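Local coordinates for CRISPR-associated endoribonuclease Cse3 (Thermus thermophilus, PDB 2Y8Y), which cleaves CRISPR transcripts as a Cas6-family endoribonuclease with ferredoxin-like folds and retains the crRNA after processing, at residues A[96-107]-A[175-186]. Sequence-based numbering, arbitrary orientation.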
ATOM      1  N   GLY A  96       1.558  -9.392 -20.420  1.00 14.28           N
ATOM      2  CA  GLY A  96       0.287  -9.077 -21.048  1.00 14.46           C
ATOM      3  C   GLY A  96      -0.924  -9.319 -20.156  1.00 13.77           C
ATOM      4  O   GLY A  96      -2.051  -9.000 -20.520  1.00 17.10           O
ATOM      5  N   GLN A  97      -0.697  -9.920 -19.001  1.00 11.69           N
ATOM      6  CA  GLN A  97      -1.796 -10.225 -18.096  1.00 11.67           C
ATOM      7  C   GLN A  97      -2.491  -8.951 -17.638  1.00 12.32           C
ATOM      8  O   GLN A  97      -1.845  -8.007 -17.202  1.00 12.14           O
ATOM      9  CB  GLN A  97      -1.254 -10.965 -16.882  1.00 11.70           C
ATOM     10  CG  GLN A  97      -2.324 -11.416 -15.906  1.00 14.60           C
ATOM     11  CD  GLN A  97      -1.733 -12.137 -14.730  1.00 20.82           C
ATOM     12  OE1 GLN A  97      -0.538 -12.034 -14.473  1.00 22.92           O
ATOM     13  NE2 GLN A  97      -2.568 -12.876 -14.001  1.00 20.68           N
ATOM     14  N   ARG A  98      -3.819  -8.939 -17.725  1.00 12.33           N
ATOM     15  CA  ARG A  98      -4.603  -7.787 -17.311  1.00 12.61           C
ATOM     16  C   ARG A  98      -5.117  -7.964 -15.889  1.00 12.40           C
ATOM     17  O   ARG A  98      -5.646  -9.027 -15.531  1.00 16.28           O
ATOM     18  CB  ARG A  98      -5.773  -7.596 -18.272  1.00 14.77           C
ATOM     19  CG  ARG A  98      -5.338  -7.143 -19.653  1.00 21.19           C
ATOM     20  CD  ARG A  98      -6.515  -7.051 -20.608  1.00 25.18           C
ATOM     21  NE  ARG A  98      -6.313  -6.017 -21.617  1.00 45.29           N
ATOM     22  CZ  ARG A  98      -5.698  -6.210 -22.779  1.00 54.94           C
ATOM     23  NH1 ARG A  98      -5.221  -7.409 -23.088  1.00 62.46           N
ATOM     24  NH2 ARG A  98      -5.563  -5.204 -23.635  1.00 50.56           N
ATOM     25  N   LEU A  99      -4.982  -6.911 -15.086  1.00 12.19           N
ATOM     26  CA  LEU A  99      -5.362  -6.963 -13.680  1.00 12.80           C
ATOM     27  C   LEU A  99      -6.039  -5.673 -13.261  1.00 12.34           C
ATOM     28  O   LEU A  99      -5.669  -4.600 -13.721  1.00 13.85           O
ATOM     29  CB  LEU A  99      -4.124  -7.161 -12.807  1.00 12.81           C
ATOM     30  CG  LEU A  99      -3.316  -8.426 -13.085  1.00 12.67           C
ATOM     31  CD1 LEU A  99      -1.973  -8.330 -12.403  1.00 16.26           C
ATOM     32  CD2 LEU A  99      -4.105  -9.659 -12.630  1.00 17.74           C
ATOM     33  N   ARG A 100      -7.020  -5.772 -12.371  1.00 11.94           N
ATOM     34  CA  ARG A 100      -7.496  -4.586 -11.667  1.00 10.99           C
ATOM     35  C   ARG A 100      -6.508  -4.244 -10.571  1.00 10.75           C
ATOM     36  O   ARG A 100      -5.803  -5.117 -10.051  1.00 11.45           O
ATOM     37  CB  ARG A 100      -8.870  -4.846 -11.047  1.00 14.61           C
ATOM     38  CG  ARG A 100      -9.946  -5.219 -12.047  1.00 16.85           C
ATOM     39  CD  ARG A 100     -11.262  -5.592 -11.346  1.00 25.71           C
ATOM     40  NE  ARG A 100     -11.183  -6.886 -10.671  1.00 33.14           N
ATOM     41  CZ  ARG A 100     -11.015  -7.051  -9.361  1.00 42.81           C
ATOM     42  NH1 ARG A 100     -10.915  -6.001  -8.559  1.00 44.33           N
ATOM     43  NH2 ARG A 100     -10.955  -8.275  -8.850  1.00 46.57           N
ATOM     44  N   PHE A 101      -6.443  -2.970 -10.210  1.00 10.71           N
ATOM     45  CA  PHE A 101      -5.561  -2.573  -9.118  1.00 10.77           C
ATOM     46  C   PHE A 101      -6.174  -1.496  -8.237  1.00 10.89           C
ATOM     47  O   PHE A 101      -7.083  -0.762  -8.648  1.00 10.65           O
ATOM     48  CB  PHE A 101      -4.206  -2.088  -9.640  1.00 10.07           C
ATOM     49  CG  PHE A 101      -4.249  -0.702 -10.228  1.00  9.38           C
ATOM     50  CD1 PHE A 101      -4.582  -0.511 -11.559  1.00 10.54           C
ATOM     51  CD2 PHE A 101      -3.978   0.409  -9.436  1.00 11.21           C
ATOM     52  CE1 PHE A 101      -4.651   0.771 -12.106  1.00 11.02           C
ATOM     53  CE2 PHE A 101      -4.045   1.699  -9.972  1.00 11.39           C
ATOM     54  CZ  PHE A 101      -4.375   1.884 -11.305  1.00  9.69           C
ATOM     55  N   ARG A 102      -5.654  -1.426  -7.020  1.00  9.75           N
ATOM     56  CA  ARG A 102      -5.969  -0.362  -6.082  1.00 10.85           C
ATOM     57  C   ARG A 102      -4.661   0.052  -5.429  1.00  9.77           C
ATOM     58  O   ARG A 102      -3.831  -0.800  -5.080  1.00 10.42           O
ATOM     59  CB  ARG A 102      -6.966  -0.866  -5.035  1.00 13.44           C
ATOM     60  CG  ARG A 102      -7.346   0.167  -3.978  1.00 15.97           C
ATOM     61  CD  ARG A 102      -8.459  -0.328  -3.068  1.00 17.43           C
ATOM     62  NE  ARG A 102      -9.725  -0.377  -3.794  1.00 26.07           N
ATOM     63  CZ  ARG A 102     -10.782   0.389  -3.525  1.00 35.23           C
ATOM     64  NH1 ARG A 102     -10.745   1.264  -2.530  1.00 36.14           N
ATOM     65  NH2 ARG A 102     -11.891   0.263  -4.241  1.00 40.57           N
ATOM     66  N   LEU A 103      -4.460   1.365  -5.291  1.00  9.80           N
ATOM     67  CA  LEU A 103      -3.245   1.880  -4.677  1.00  8.38           C
ATOM     68  C   LEU A 103      -3.536   3.200  -4.009  1.00  8.33           C
ATOM     69  O   LEU A 103      -3.920   4.166  -4.679  1.00 10.37           O
ATOM     70  CB  LEU A 103      -2.135   2.099  -5.712  1.00  9.22           C
ATOM     71  CG  LEU A 103      -0.908   2.891  -5.228  1.00  8.83           C
ATOM     72  CD1 LEU A 103      -0.188   2.133  -4.089  1.00  8.36           C
ATOM     73  CD2 LEU A 103       0.052   3.192  -6.401  1.00 11.90           C
ATOM     74  N   ARG A 104      -3.332   3.249  -2.696  1.00  9.47           N
ATOM     75  CA  ARG A 104      -3.404   4.504  -1.969  1.00  9.76           C
ATOM     76  C   ARG A 104      -1.978   5.008  -1.815  1.00 10.28           C
ATOM     77  O   ARG A 104      -1.156   4.346  -1.185  1.00 10.01           O
ATOM     78  CB  ARG A 104      -4.027   4.289  -0.589  1.00  9.88           C
ATOM     79  CG  ARG A 104      -4.578   5.580   0.002  1.00  9.93           C
ATOM     80  CD  ARG A 104      -5.086   5.392   1.429  1.00 11.77           C
ATOM     81  NE  ARG A 104      -5.883   6.540   1.843  1.00 13.33           N
ATOM     82  CZ  ARG A 104      -6.342   6.727   3.071  1.00 14.25           C
ATOM     83  NH1 ARG A 104      -6.064   5.846   4.026  1.00 16.54           N
ATOM     84  NH2 ARG A 104      -7.069   7.805   3.343  1.00 15.69           N
ATOM     85  N   ALA A 105      -1.681   6.166  -2.403  1.00  9.24           N
ATOM     86  CA  ALA A 105      -0.299   6.621  -2.553  1.00  9.71           C
ATOM     87  C   ALA A 105      -0.130   8.077  -2.190  1.00  9.91           C
ATOM     88  O   ALA A 105      -1.102   8.789  -1.980  1.00 10.90           O
ATOM     89  CB  ALA A 105       0.155   6.429  -3.978  1.00 11.15           C
ATOM     90  N   ASN A 106       1.135   8.488  -2.125  1.00  8.80           N
ATOM     91  CA  ASN A 106       1.520   9.884  -1.912  1.00  9.78           C
ATOM     92  C   ASN A 106       2.329  10.344  -3.116  1.00  9.95           C
ATOM     93  O   ASN A 106       3.557  10.340  -3.071  1.00 11.50           O
ATOM     94  CB  ASN A 106       2.342   9.981  -0.616  1.00 11.83           C
ATOM     95  CG  ASN A 106       2.894  11.370  -0.340  1.00 14.58           C
ATOM     96  OD1 ASN A 106       4.083  11.514  -0.049  1.00 18.03           O
ATOM     97  ND2 ASN A 106       2.035  12.391  -0.390  1.00 15.06           N
ATOM     98  N   PRO A 107       1.648  10.710  -4.216  1.00 10.30           N
ATOM     99  CA  PRO A 107       2.393  11.136  -5.406  1.00 10.18           C
ATOM    100  C   PRO A 107       3.261  12.337  -5.066  1.00 11.50           C
ATOM    101  O   PRO A 107       2.776  13.311  -4.484  1.00 11.77           O
ATOM    102  CB  PRO A 107       1.289  11.503  -6.412  1.00 10.69           C
ATOM    103  CG  PRO A 107       0.062  10.707  -5.943  1.00 10.88           C
ATOM    104  CD  PRO A 107       0.188  10.730  -4.438  1.00 10.28           C
ATOM    105  N   VAL A 175      -0.036  14.434   5.247  1.00 15.67           N
ATOM    106  CA  VAL A 175       0.485  13.664   4.127  1.00 15.80           C
ATOM    107  C   VAL A 175      -0.639  13.432   3.139  1.00 14.03           C
ATOM    108  O   VAL A 175      -1.658  12.845   3.484  1.00 16.59           O
ATOM    109  CB  VAL A 175       1.047  12.315   4.602  1.00 17.31           C
ATOM    110  CG1 VAL A 175       1.566  11.506   3.423  1.00 18.67           C
ATOM    111  CG2 VAL A 175       2.133  12.543   5.643  1.00 21.98           C
ATOM    112  N   GLN A 176      -0.465  13.914   1.914  1.00 13.52           N
ATOM    113  CA  GLN A 176      -1.501  13.748   0.904  1.00 11.64           C
ATOM    114  C   GLN A 176      -1.658  12.285   0.505  1.00 11.76           C
ATOM    115  O   GLN A 176      -0.686  11.604   0.163  1.00 13.87           O
ATOM    116  CB  GLN A 176      -1.221  14.639  -0.314  1.00 13.18           C
ATOM    117  CG  GLN A 176      -2.362  14.591  -1.296  1.00 13.29           C
ATOM    118  CD  GLN A 176      -2.327  15.677  -2.327  1.00 12.97           C
ATOM    119  OE1 GLN A 176      -1.344  16.409  -2.462  1.00 17.38           O
ATOM    120  NE2 GLN A 176      -3.418  15.803  -3.054  1.00 13.72           N
ATOM    121  N   ALA A 177      -2.897  11.805   0.549  1.00 11.37           N
ATOM    122  CA  ALA A 177      -3.190  10.410   0.262  1.00 11.00           C
ATOM    123  C   ALA A 177      -4.185  10.346  -0.884  1.00 12.05           C
ATOM    124  O   ALA A 177      -5.323  10.811  -0.763  1.00 12.26           O
ATOM    125  CB  ALA A 177      -3.755   9.735   1.503  1.00 11.50           C
ATOM    126  N   VAL A 178      -3.744   9.766  -1.995  1.00 10.36           N
ATOM    127  CA  VAL A 178      -4.531   9.697  -3.208  1.00 10.41           C
ATOM    128  C   VAL A 178      -4.852   8.231  -3.463  1.00  9.48           C
ATOM    129  O   VAL A 178      -3.933   7.403  -3.600  1.00 10.13           O
ATOM    130  CB  VAL A 178      -3.732  10.272  -4.391  1.00  9.14           C
ATOM    131  CG1 VAL A 178      -4.548  10.210  -5.670  1.00 11.62           C
ATOM    132  CG2 VAL A 178      -3.331  11.696  -4.104  1.00 10.14           C
ATOM    133  N   LEU A 179      -6.141   7.903  -3.496  1.00  9.64           N
ATOM    134  CA  LEU A 179      -6.593   6.538  -3.720  1.00  9.28           C
ATOM    135  C   LEU A 179      -6.921   6.316  -5.192  1.00 11.24           C
ATOM    136  O   LEU A 179      -7.912   6.854  -5.707  1.00 11.70           O
ATOM    137  CB  LEU A 179      -7.820   6.238  -2.849  1.00 11.48           C
ATOM    138  CG  LEU A 179      -8.376   4.819  -2.959  1.00 10.80           C
ATOM    139  CD1 LEU A 179      -7.339   3.783  -2.520  1.00 11.91           C
ATOM    140  CD2 LEU A 179      -9.619   4.718  -2.106  1.00 12.47           C
ATOM    141  N   PHE A 180      -6.078   5.527  -5.860  1.00 10.30           N
ATOM    142  CA  PHE A 180      -6.239   5.194  -7.272  1.00  9.80           C
ATOM    143  C   PHE A 180      -6.871   3.816  -7.411  1.00  9.76           C
ATOM    144  O   PHE A 180      -6.543   2.889  -6.652  1.00 10.34           O
ATOM    145  CB  PHE A 180      -4.877   5.086  -7.971  1.00 10.51           C
ATOM    146  CG  PHE A 180      -4.064   6.354  -8.014  1.00  8.97           C
ATOM    147  CD1 PHE A 180      -4.336   7.357  -8.947  1.00 10.90           C
ATOM    148  CD2 PHE A 180      -2.954   6.493  -7.192  1.00  9.80           C
ATOM    149  CE1 PHE A 180      -3.528   8.492  -9.033  1.00  9.95           C
ATOM    150  CE2 PHE A 180      -2.152   7.618  -7.261  1.00 10.83           C
ATOM    151  CZ  PHE A 180      -2.450   8.629  -8.183  1.00 11.32           C
ATOM    152  N   GLU A 181      -7.748   3.662  -8.399  1.00 11.35           N
ATOM    153  CA  GLU A 181      -8.261   2.344  -8.781  1.00 11.52           C
ATOM    154  C   GLU A 181      -8.342   2.290 -10.292  1.00 15.85           C
ATOM    155  O   GLU A 181      -8.728   3.267 -10.928  1.00 16.25           O
ATOM    156  CB  GLU A 181      -9.653   2.131  -8.197  1.00 15.77           C
ATOM    157  CG  GLU A 181     -10.189   0.744  -8.413  1.00 25.96           C
ATOM    158  CD  GLU A 181     -11.467   0.503  -7.647  1.00 32.64           C
ATOM    159  OE1 GLU A 181     -12.494   1.107  -8.011  1.00 35.35           O
ATOM    160  OE2 GLU A 181     -11.435  -0.283  -6.679  1.00 44.24           O
ATOM    161  N   GLY A 182      -7.979   1.167 -10.891  1.00 12.33           N
ATOM    162  CA  GLY A 182      -8.060   1.073 -12.330  1.00 14.44           C
ATOM    163  C   GLY A 182      -7.710  -0.304 -12.845  1.00 10.75           C
ATOM    164  O   GLY A 182      -7.843  -1.301 -12.135  1.00 13.84           O
ATOM    165  N   ARG A 183      -7.286  -0.338 -14.100  1.00 12.13           N
ATOM    166  CA  ARG A 183      -6.881  -1.591 -14.732  1.00 12.81           C
ATOM    167  C   ARG A 183      -5.514  -1.398 -15.367  1.00 12.38           C
ATOM    168  O   ARG A 183      -5.213  -0.360 -15.962  1.00 13.10           O
ATOM    169  CB  ARG A 183      -7.909  -2.037 -15.779  1.00 14.16           C
ATOM    170  CG  ARG A 183      -9.253  -2.403 -15.195  1.00 19.78           C
ATOM    171  CD  ARG A 183     -10.234  -2.850 -16.273  1.00 32.31           C
ATOM    172  NE  ARG A 183      -9.862  -4.123 -16.896  1.00 42.23           N
ATOM    173  CZ  ARG A 183      -9.639  -4.283 -18.199  1.00 56.92           C
ATOM    174  NH1 ARG A 183      -9.741  -3.250 -19.022  1.00 63.58           N
ATOM    175  NH2 ARG A 183      -9.314  -5.474 -18.677  1.00 58.49           N
ATOM    176  N   LEU A 184      -4.677  -2.406 -15.214  1.00 10.46           N
ATOM    177  CA  LEU A 184      -3.327  -2.359 -15.750  1.00 10.88           C
ATOM    178  C   LEU A 184      -2.963  -3.675 -16.419  1.00 11.42           C
ATOM    179  O   LEU A 184      -3.722  -4.651 -16.372  1.00 11.44           O
ATOM    180  CB  LEU A 184      -2.317  -1.978 -14.664  1.00 11.07           C
ATOM    181  CG  LEU A 184      -2.248  -2.848 -13.401  1.00  9.70           C
ATOM    182  CD1 LEU A 184      -1.714  -4.243 -13.710  1.00 12.20           C
ATOM    183  CD2 LEU A 184      -1.377  -2.183 -12.346  1.00 12.04           C
ATOM    184  N   GLU A 185      -1.809  -3.693 -17.071  1.00  9.70           N
ATOM    185  CA  GLU A 185      -1.265  -4.942 -17.590  1.00 10.37           C
ATOM    186  C   GLU A 185       0.160  -5.144 -17.097  1.00 10.62           C
ATOM    187  O   GLU A 185       0.885  -4.178 -16.817  1.00 11.08           O
ATOM    188  CB  GLU A 185      -1.325  -4.994 -19.118  1.00 14.49           C
ATOM    189  CG  GLU A 185      -0.530  -3.916 -19.816  1.00 13.99           C
ATOM    190  CD  GLU A 185      -0.498  -4.109 -21.326  1.00 30.36           C
ATOM    191  OE1 GLU A 185      -0.612  -5.264 -21.786  1.00 29.70           O
ATOM    192  OE2 GLU A 185      -0.347  -3.105 -22.046  1.00 33.62           O
ATOM    193  N   VAL A 186       0.552  -6.408 -16.999  1.00  9.23           N
ATOM    194  CA  VAL A 186       1.920  -6.791 -16.681  1.00  8.50           C
ATOM    195  C   VAL A 186       2.768  -6.656 -17.941  1.00  8.40           C
ATOM    196  O   VAL A 186       2.408  -7.167 -19.005  1.00 11.34           O
ATOM    197  CB  VAL A 186       1.961  -8.248 -16.212  1.00  9.39           C
ATOM    198  CG1 VAL A 186       3.406  -8.709 -15.964  1.00 10.28           C
ATOM    199  CG2 VAL A 186       1.106  -8.407 -14.981  1.00 11.80           C
TER
HETATM  200  O   HOH W   1      -2.628  -6.891 -22.333  1.00 29.24           O
HETATM  201  O   HOH W   2      -6.802   8.424  -0.034  1.00 13.48           O
HETATM  202  O   HOH W   3       2.111  15.065   1.325  1.00 19.28           O
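Phe-101 lies over the backbone of Gly-182 in an antiparallel strand pair of the second, helix-backed sheet of Cse3, whose folding is ferredoxin-like; this hydrogen-bonded pair is a worked example of aromatic rescue of glycine. With chi1 at 76°, CG sits between the backbone N and the carbonyl carbon, and the ring folds across the neighbouring strand: Phe-101 CE1 is 3.3 Å from Gly-182 C, and Gly-182 N lies over one ring face toward the rim. Leu-184 CD2, two residues after the glycine, comes to 3.7 Å from Phe-101 CD1, while Phe-180 CB, two before it, is 4.0 Å from Phe-101 CE2. The Phe-180 ring presents its edge to Ala-105 CB and Pro-107 CG, and Leu-130 and Trp-129 of helix 123-136 help cover this apolar face.

The other face is mostly charged. Arg-102 extends from the backbone, then bends at chi3 (-71°), bringing NH2 to Glu-181 OE2 in a salt bridge; the modelled 2.5 Å is very short and its exact value doubtful. The bond is far from straight and meets OE2 from above the carboxylate plane. Leu-179 packs CD1 against the aliphatic parts of Arg-102 and Arg-104. Arg-183, in a cation-pi contact with Trp-149, sets NH2 at the edge of the nearly parallel Arg-98 guanidinium, 4.2 Å from Arg-98 NE; like charge probably disfavours closer approach.

Where the regular pairing ends, the Asn-106 side chain supplies the donor that Pro-107 lacks: ND2 bonds to Gln-176 O at 2.9 Å, in that carbonyl's plane and on a lone pair, though tilted from its own amide plane, and one water joins the same ND2 to Gln-176 N.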